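Local coordinates for CysE, serine acetyltransferase (Brucella abortus, PDB 4HZD), which probably transfers an acetyl group from acetyl-coenzyme A to L-serine, a step of cysteine biosynthesis, at residues H21-E26 with R107-V112; S50-V55 with H89-D94. All blocks are in the same frame, centred on the assembly; numbering follows the deposited sequence.

Contact 1 (H21-E26 with R107-V112); sequences HSIRAE and RFMDPV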
ATOM      1  N   HIS A  21     -22.374 -22.873   5.986  1.00 27.18           N
ATOM      2  CA  HIS A  21     -22.700 -22.726   7.406  1.00 29.31           C
ATOM      3  C   HIS A  21     -21.573 -23.172   8.284  1.00 26.69           C
ATOM      4  O   HIS A  21     -21.284 -22.507   9.284  1.00 26.51           O
ATOM      5  CB  HIS A  21     -24.020 -23.427   7.785  1.00 32.48           C
ATOM      6  CG  HIS A  21     -25.220 -22.861   7.075  1.00 35.34           C
ATOM      7  ND1 HIS A  21     -26.057 -23.629   6.345  1.00 38.55           N
ATOM      8  CD2 HIS A  21     -25.686 -21.544   6.961  1.00 36.93           C
ATOM      9  CE1 HIS A  21     -27.022 -22.846   5.804  1.00 40.81           C
ATOM     10  NE2 HIS A  21     -26.791 -21.576   6.173  1.00 38.28           N
ATOM     11  N   SER A  22     -20.915 -24.282   7.954  1.00 26.52           N
ATOM     12  CA  SER A  22     -19.745 -24.690   8.755  1.00 25.53           C
ATOM     13  C   SER A  22     -18.639 -23.650   8.674  1.00 23.39           C
ATOM     14  O   SER A  22     -17.978 -23.374   9.674  1.00 25.99           O
ATOM     15  CB  SER A  22     -19.156 -26.037   8.326  1.00 27.44           C
ATOM     16  OG  SER A  22     -20.191 -26.948   8.122  1.00 36.97           O
ATOM     17  N   ILE A  23     -18.407 -23.105   7.478  1.00 23.12           N
ATOM     18  CA  ILE A  23     -17.375 -22.089   7.325  1.00 20.82           C
ATOM     19  C   ILE A  23     -17.694 -20.850   8.189  1.00 21.11           C
ATOM     20  O   ILE A  23     -16.817 -20.342   8.844  1.00 22.94           O
ATOM     21  CB  ILE A  23     -17.140 -21.694   5.846  1.00 20.38           C
ATOM     22  CG1 ILE A  23     -16.355 -22.806   5.139  1.00 19.93           C
ATOM     23  CG2 ILE A  23     -16.385 -20.346   5.739  1.00 20.44           C
ATOM     24  CD1 ILE A  23     -16.452 -22.739   3.617  1.00 21.59           C
ATOM     25  N   ARG A  24     -18.941 -20.398   8.203  1.00 21.41           N
ATOM     26  CA  ARG A  24     -19.329 -19.256   9.053  1.00 23.37           C
ATOM     27  C   ARG A  24     -19.073 -19.541  10.558  1.00 23.34           C
ATOM     28  O   ARG A  24     -18.535 -18.696  11.276  1.00 21.33           O
ATOM     29  CB  ARG A  24     -20.795 -18.882   8.816  1.00 23.75           C
ATOM     30  CG  ARG A  24     -21.082 -18.284   7.432  1.00 24.13           C
ATOM     31  CD  ARG A  24     -22.496 -17.645   7.434  1.00 23.65           C
ATOM     32  NE  ARG A  24     -22.548 -16.470   8.310  1.00 23.29           N
ATOM     33  CZ  ARG A  24     -22.092 -15.263   7.987  1.00 25.27           C
ATOM     34  NH1 ARG A  24     -21.517 -15.050   6.812  1.00 28.33           N
ATOM     35  NH2 ARG A  24     -22.207 -14.258   8.836  1.00 28.82           N
ATOM     36  N   ALA A  25     -19.462 -20.732  11.018  1.00 23.94           N
ATOM     37  CA  ALA A  25     -19.237 -21.126  12.413  1.00 25.13           C
ATOM     38  C   ALA A  25     -17.737 -21.202  12.771  1.00 25.83           C
ATOM     39  O   ALA A  25     -17.288 -20.730  13.841  1.00 27.87           O
ATOM     40  CB  ALA A  25     -19.924 -22.454  12.680  1.00 24.04           C
ATOM     41  N   GLU A  26     -16.969 -21.831  11.889  1.00 27.99           N
ATOM     42  CA  GLU A  26     -15.513 -21.972  12.061  1.00 27.57           C
ATOM     43  C   GLU A  26     -14.830 -20.597  12.095  1.00 28.15           C
ATOM     44  O   GLU A  26     -13.875 -20.390  12.858  1.00 27.59           O
ATOM     45  CB  GLU A  26     -14.921 -22.849  10.941  1.00 30.65           C
ATOM     46  CG  GLU A  26     -15.215 -24.369  11.025  1.00 33.54           C
ATOM     47  CD  GLU A  26     -15.173 -25.083   9.656  1.00 35.42           C
ATOM     48  OE1 GLU A  26     -14.702 -24.500   8.654  1.00 32.34           O
ATOM     49  OE2 GLU A  26     -15.637 -26.250   9.550  1.00 39.08           O
ATOM     50  N   ARG A 107     -11.029 -28.619   8.039  1.00 34.80           N
ATOM     51  CA  ARG A 107     -12.154 -27.674   7.926  1.00 30.56           C
ATOM     52  C   ARG A 107     -12.453 -27.236   6.485  1.00 27.24           C
ATOM     53  O   ARG A 107     -11.537 -27.033   5.693  1.00 23.76           O
ATOM     54  CB  ARG A 107     -11.922 -26.461   8.860  1.00 30.00           C
ATOM     55  CG  ARG A 107     -11.576 -26.837  10.321  1.00 31.13           C
ATOM     56  CD  ARG A 107     -11.150 -25.621  11.136  1.00 29.69           C
ATOM     57  NE  ARG A 107     -10.058 -24.911  10.459  1.00 29.91           N
ATOM     58  CZ  ARG A 107      -9.633 -23.702  10.783  1.00 30.51           C
ATOM     59  NH1 ARG A 107     -10.191 -23.054  11.808  1.00 29.56           N
ATOM     60  NH2 ARG A 107      -8.648 -23.134  10.080  1.00 26.90           N
ATOM     61  N   PHE A 108     -13.741 -27.108   6.148  1.00 26.50           N
ATOM     62  CA  PHE A 108     -14.160 -26.510   4.882  1.00 24.93           C
ATOM     63  C   PHE A 108     -13.539 -25.114   4.680  1.00 24.25           C
ATOM     64  O   PHE A 108     -13.275 -24.671   3.538  1.00 22.11           O
ATOM     65  CB  PHE A 108     -15.684 -26.397   4.836  1.00 26.24           C
ATOM     66  CG  PHE A 108     -16.385 -27.710   4.783  1.00 27.46           C
ATOM     67  CD1 PHE A 108     -16.080 -28.638   3.792  1.00 28.01           C
ATOM     68  CD2 PHE A 108     -17.365 -28.021   5.705  1.00 30.12           C
ATOM     69  CE1 PHE A 108     -16.707 -29.863   3.731  1.00 30.53           C
ATOM     70  CE2 PHE A 108     -18.005 -29.257   5.648  1.00 34.32           C
ATOM     71  CZ  PHE A 108     -17.678 -30.175   4.651  1.00 28.45           C
ATOM     72  N   MET A 109     -13.282 -24.433   5.792  1.00 22.74           N
ATOM     73  CA  MET A 109     -12.709 -23.065   5.750  1.00 26.14           C
ATOM     74  C   MET A 109     -11.234 -23.052   5.295  1.00 25.57           C
ATOM     75  O   MET A 109     -10.754 -22.033   4.768  1.00 25.02           O
ATOM     76  CB  MET A 109     -12.821 -22.428   7.140  1.00 25.55           C
ATOM     77  CG  MET A 109     -12.448 -20.955   7.167  1.00 27.79           C
ATOM     78  SD  MET A 109     -12.951 -20.220   8.730  1.00 25.86           S
ATOM     79  CE  MET A 109     -11.645 -20.555   9.879  1.00 24.32           C
ATOM     80  N   ASP A 110     -10.526 -24.178   5.487  1.00 25.88           N
ATOM     81  CA  ASP A 110      -9.083 -24.236   5.189  1.00 24.74           C
ATOM     82  C   ASP A 110      -8.768 -23.916   3.718  1.00 22.64           C
ATOM     83  O   ASP A 110      -7.940 -23.054   3.464  1.00 24.02           O
ATOM     84  CB  ASP A 110      -8.409 -25.554   5.683  1.00 26.51           C
ATOM     85  CG  ASP A 110      -8.495 -25.730   7.205  1.00 27.53           C
ATOM     86  OD1 ASP A 110      -8.522 -24.730   7.942  1.00 32.19           O
ATOM     87  OD2 ASP A 110      -8.579 -26.871   7.678  1.00 30.93           O
ATOM     88  N   PRO A 111      -9.415 -24.597   2.741  1.00 21.79           N
ATOM     89  CA  PRO A 111      -9.138 -24.142   1.349  1.00 21.40           C
ATOM     90  C   PRO A 111      -9.568 -22.688   1.034  1.00 21.82           C
ATOM     91  O   PRO A 111      -8.851 -21.957   0.306  1.00 22.15           O
ATOM     92  CB  PRO A 111      -9.949 -25.122   0.473  1.00 21.62           C
ATOM     93  CG  PRO A 111     -10.923 -25.807   1.430  1.00 20.41           C
ATOM     94  CD  PRO A 111     -10.210 -25.841   2.756  1.00 21.05           C
ATOM     95  N   VAL A 112     -10.730 -22.294   1.541  1.00 20.90           N
ATOM     96  CA  VAL A 112     -11.255 -20.965   1.270  1.00 23.23           C
ATOM     97  C   VAL A 112     -10.250 -19.898   1.702  1.00 23.17           C
ATOM     98  O   VAL A 112      -9.935 -18.961   0.933  1.00 21.26           O
ATOM     99  CB  VAL A 112     -12.609 -20.760   1.958  1.00 23.12           C
ATOM    100  CG1 VAL A 112     -13.065 -19.311   1.801  1.00 22.46           C
ATOM    101  CG2 VAL A 112     -13.627 -21.725   1.358  1.00 24.23           C
TER
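E26 reaches from helix 18-33 to the backbone where the chain turns into helix 109-113. Its CB lies beside the thioether of M109, 4.0 Å from M109 SD. CG stands anti to the carbonyl carbon (chi1 -73°), and the chain runs on extended, which carries the carboxylate past M109 to the turn at R107. There E26 CD rests on the aliphatic part of R107, 3.6 Å from R107 CB. At the tip, E26 OE1 accepts a hydrogen bond from M109 N at 3.2 Å. The bond is bent, with an N-H...O angle of 142°, and the donor sits nearly in line with the C-O bond. E26 thus satisfies the N-H of M109. F108 N, nearby, is buried without a partner. Both carboxylate oxygens lie against R107 CB, OE1 the nearer. The carboxylate does not pair with the R107 guanidinium. That group serves D110, where R107 NE and R107 NH2 both bind D110 OD1, NH2 at 2.7 Å, and through NH1 it also bridges to D137 of the second subunit.

One turn back along the helix, at I23 and S22, the contact is mainly apolar. I23 CG1 lies against F108 CB at 3.7 Å, the two side chains crossing at about a right angle. I23 CD1 goes deeper and meets V112 CG2 at 3.8 Å. S22 CB comes to the edge of the F108 ring, 3.7 Å from F108 CD2 and near the ring plane; S22 OG bonds back to P18 O in its own helix.

The contact belongs to the all-helical N-terminal domain. F108 and V112 also touch helix 87-101, while I23 and V112 both meet I45 of helix 38-46 and L51 of helix 51-63.

Contact 2 (S50-V55 with H89-D94); sequences SLEEAV and HVLRVD
E52 folds at its second torsion (chi2 86°), which brings its carboxylate to R92. R92 stays extended from CG to NE, then turns at its last torsion to set its guanidinium beside that carboxylate. The two side chains cross at about a right angle. R92 NH1 gives a hydrogen bond to E52 OE2 at 2.9 Å, with an N-H...O angle of 152°, and the pair is a salt bridge. The nitrogen comes from well above the carboxylate plane, and the oxygen lies a little out of the guanidinium plane. R92 NH2 is farther off, 3.6 Å from E52 OE1, so one nitrogen makes the bond.

L51 supports the arginine from a different side. Its CD2 lies over the centre of one guanidinium face, 3.9 Å above the plane. The same methyl group reaches R92 CG. L51 CD2 also packs on L91 CD1 at 3.8 Å, the two leucines sliding past each other in opposite directions. L91 CD2 meets the aliphatic part of E52, at 3.9 Å from E52 CG. V55 CG2 is a looser neighbour of L91 CD1, at 4.4 Å. The axes of segments 51-55 and 89-94 cross at 72°.

S88 joins the ionic pair from just before the second segment: its OG bonds to E52 OE2, and its carbonyl oxygen takes R92 NH1. R92 meets two carboxylates, E52 through NH1 and D17 through NH2. Its charge would help keep both ionised, and they would offset it in this largely buried contact. The flat face of the guanidinium lies on L51, while its N-H edge binds E52, so one side chain joins the leucine packing to the ionic pair.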
ATOM      1  N   SER A  50     -22.493 -14.568   1.289  1.00 26.94           N
ATOM      2  CA  SER A  50     -22.465 -15.857   0.583  1.00 26.94           C
ATOM      3  C   SER A  50     -21.052 -16.428   0.495  1.00 27.77           C
ATOM      4  O   SER A  50     -20.057 -15.692   0.576  1.00 26.16           O
ATOM      5  CB  SER A  50     -23.079 -15.722  -0.833  1.00 26.15           C
ATOM      6  OG  SER A  50     -22.262 -14.935  -1.704  1.00 30.39           O
ATOM      7  N   LEU A  51     -20.964 -17.746   0.343  1.00 25.09           N
ATOM      8  CA  LEU A  51     -19.681 -18.391   0.143  1.00 24.60           C
ATOM      9  C   LEU A  51     -19.021 -17.872  -1.125  1.00 25.08           C
ATOM     10  O   LEU A  51     -17.827 -17.611  -1.125  1.00 24.90           O
ATOM     11  CB  LEU A  51     -19.861 -19.919   0.132  1.00 25.16           C
ATOM     12  CG  LEU A  51     -18.622 -20.787  -0.135  1.00 25.91           C
ATOM     13  CD1 LEU A  51     -17.513 -20.556   0.905  1.00 23.02           C
ATOM     14  CD2 LEU A  51     -19.069 -22.234  -0.079  1.00 26.18           C
ATOM     15  N   GLU A  52     -19.806 -17.676  -2.195  1.00 24.20           N
ATOM     16  CA  GLU A  52     -19.259 -17.146  -3.453  1.00 24.95           C
ATOM     17  C   GLU A  52     -18.551 -15.820  -3.243  1.00 24.84           C
ATOM     18  O   GLU A  52     -17.440 -15.595  -3.751  1.00 24.19           O
ATOM     19  CB  GLU A  52     -20.372 -16.946  -4.483  1.00 25.63           C
ATOM     20  CG  GLU A  52     -20.997 -18.216  -5.019  1.00 25.49           C
ATOM     21  CD  GLU A  52     -22.148 -18.789  -4.171  1.00 28.93           C
ATOM     22  OE1 GLU A  52     -22.433 -18.354  -3.032  1.00 29.26           O
ATOM     23  OE2 GLU A  52     -22.781 -19.738  -4.653  1.00 28.31           O
ATOM     24  N   GLU A  53     -19.193 -14.939  -2.495  1.00 24.87           N
ATOM     25  CA  GLU A  53     -18.615 -13.632  -2.197  1.00 26.34           C
ATOM     26  C   GLU A  53     -17.382 -13.708  -1.298  1.00 24.37           C
ATOM     27  O   GLU A  53     -16.431 -12.976  -1.529  1.00 28.84           O
ATOM     28  CB  GLU A  53     -19.663 -12.663  -1.670  1.00 27.84           C
ATOM     29  CG  GLU A  53     -20.535 -12.092  -2.779  1.00 32.82           C
ATOM     30  CD  GLU A  53     -21.784 -11.435  -2.220  1.00 39.85           C
ATOM     31  OE1 GLU A  53     -21.924 -10.208  -2.386  1.00 42.37           O
ATOM     32  OE2 GLU A  53     -22.611 -12.148  -1.587  1.00 40.56           O
ATOM     33  N   ALA A  54     -17.377 -14.604  -0.310  1.00 23.44           N
ATOM     34  CA  ALA A  54     -16.158 -14.838   0.481  1.00 21.70           C
ATOM     35  C   ALA A  54     -14.935 -15.303  -0.365  1.00 21.73           C
ATOM     36  O   ALA A  54     -13.802 -14.816  -0.131  1.00 21.46           O
ATOM     37  CB  ALA A  54     -16.427 -15.863   1.585  1.00 21.87           C
ATOM     38  N   VAL A  55     -15.169 -16.286  -1.251  1.00 21.33           N
ATOM     39  CA  VAL A  55     -14.132 -16.900  -2.131  1.00 22.33           C
ATOM     40  C   VAL A  55     -13.633 -15.827  -3.091  1.00 22.49           C
ATOM     41  O   VAL A  55     -12.405 -15.599  -3.196  1.00 23.71           O
ATOM     42  CB  VAL A  55     -14.664 -18.177  -2.913  1.00 21.06           C
ATOM     43  CG1 VAL A  55     -13.717 -18.678  -4.020  1.00 19.91           C
ATOM     44  CG2 VAL A  55     -14.939 -19.337  -1.954  1.00 20.28           C
ATOM     45  N   HIS A  89     -21.860 -24.339  -7.599  1.00 26.37           N
ATOM     46  CA  HIS A  89     -21.675 -25.772  -7.338  1.00 27.19           C
ATOM     47  C   HIS A  89     -20.221 -26.231  -7.531  1.00 25.60           C
ATOM     48  O   HIS A  89     -19.697 -27.016  -6.712  1.00 25.35           O
ATOM     49  CB  HIS A  89     -22.616 -26.579  -8.226  1.00 26.99           C
ATOM     50  CG  HIS A  89     -22.253 -28.044  -8.334  1.00 28.59           C
ATOM     51  ND1 HIS A  89     -22.536 -28.927  -7.371  1.00 30.89           N
ATOM     52  CD2 HIS A  89     -21.604 -28.760  -9.348  1.00 30.60           C
ATOM     53  CE1 HIS A  89     -22.092 -30.152  -7.734  1.00 31.19           C
ATOM     54  NE2 HIS A  89     -21.527 -30.047  -8.946  1.00 31.82           N
ATOM     55  N   VAL A  90     -19.571 -25.741  -8.602  1.00 24.22           N
ATOM     56  CA  VAL A  90     -18.183 -26.122  -8.905  1.00 23.29           C
ATOM     57  C   VAL A  90     -17.281 -25.799  -7.704  1.00 23.74           C
ATOM     58  O   VAL A  90     -16.506 -26.661  -7.260  1.00 24.29           O
ATOM     59  CB  VAL A  90     -17.651 -25.455 -10.192  1.00 24.44           C
ATOM     60  CG1 VAL A  90     -16.161 -25.690 -10.372  1.00 24.22           C
ATOM     61  CG2 VAL A  90     -18.413 -25.919 -11.440  1.00 23.44           C
ATOM     62  N   LEU A  91     -17.399 -24.596  -7.137  1.00 22.73           N
ATOM     63  CA  LEU A  91     -16.467 -24.203  -6.054  1.00 24.30           C
ATOM     64  C   LEU A  91     -16.702 -25.056  -4.782  1.00 22.23           C
ATOM     65  O   LEU A  91     -15.769 -25.364  -4.043  1.00 24.51           O
ATOM     66  CB  LEU A  91     -16.537 -22.678  -5.761  1.00 25.76           C
ATOM     67  CG  LEU A  91     -17.771 -22.110  -5.067  1.00 26.56           C
ATOM     68  CD1 LEU A  91     -17.667 -22.340  -3.570  1.00 29.13           C
ATOM     69  CD2 LEU A  91     -18.002 -20.628  -5.381  1.00 27.71           C
ATOM     70  N   ARG A  92     -17.957 -25.397  -4.528  1.00 23.20           N
ATOM     71  CA  ARG A  92     -18.356 -26.304  -3.445  1.00 22.12           C
ATOM     72  C   ARG A  92     -17.827 -27.745  -3.622  1.00 22.32           C
ATOM     73  O   ARG A  92     -17.388 -28.377  -2.646  1.00 22.79           O
ATOM     74  CB  ARG A  92     -19.894 -26.296  -3.264  1.00 23.89           C
ATOM     75  CG  ARG A  92     -20.410 -25.169  -2.336  1.00 23.94           C
ATOM     76  CD  ARG A  92     -21.930 -24.979  -2.443  1.00 24.85           C
ATOM     77  NE  ARG A  92     -22.423 -23.785  -1.726  1.00 24.99           N
ATOM     78  CZ  ARG A  92     -22.413 -22.526  -2.200  1.00 26.78           C
ATOM     79  NH1 ARG A  92     -21.888 -22.230  -3.387  1.00 26.69           N
ATOM     80  NH2 ARG A  92     -22.917 -21.538  -1.461  1.00 26.94           N
ATOM     81  N   VAL A  93     -17.874 -28.265  -4.841  1.00 23.41           N
ATOM     82  CA  VAL A  93     -17.260 -29.581  -5.103  1.00 24.95           C
ATOM     83  C   VAL A  93     -15.717 -29.506  -4.969  1.00 25.17           C
ATOM     84  O   VAL A  93     -15.085 -30.434  -4.448  1.00 23.87           O
ATOM     85  CB  VAL A  93     -17.718 -30.240  -6.425  1.00 27.44           C
ATOM     86  CG1 VAL A  93     -19.223 -30.463  -6.400  1.00 29.37           C
ATOM     87  CG2 VAL A  93     -17.373 -29.401  -7.628  1.00 30.48           C
ATOM     88  N   ASP A  94     -15.123 -28.386  -5.393  1.00 23.97           N
ATOM     89  CA  ASP A  94     -13.671 -28.195  -5.241  1.00 23.37           C
ATOM     90  C   ASP A  94     -13.268 -28.132  -3.768  1.00 23.96           C
ATOM     91  O   ASP A  94     -12.230 -28.675  -3.368  1.00 25.45           O
ATOM     92  CB  ASP A  94     -13.185 -26.942  -5.986  1.00 21.99           C
ATOM     93  CG  ASP A  94     -13.170 -27.097  -7.492  1.00 22.84           C
ATOM     94  OD1 ASP A  94     -13.311 -28.221  -8.037  1.00 23.80           O
ATOM     95  OD2 ASP A  94     -13.011 -26.068  -8.171  1.00 23.26           O
TER

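From the N terminus, the chain passes through helix 18-33, which supplies the first half of contact 1. It then runs through helix 38-46 to the start of helix 51-63, the first half of contact 2. Helix 70-83 follows, and helix 87-101 closes the smaller loop, 50-55 with 89-94. Helix 109-113 comes next and closes the larger loop, 21-26 with 107-112. The smaller loop lies wholly within the larger; they do not cross. The two contacts touch where I23 CD1 packs on L51 CD1 at 3.6 Å and V112 reaches L51 and V55. Together they tie four helices of the N-terminal domain into one packed group.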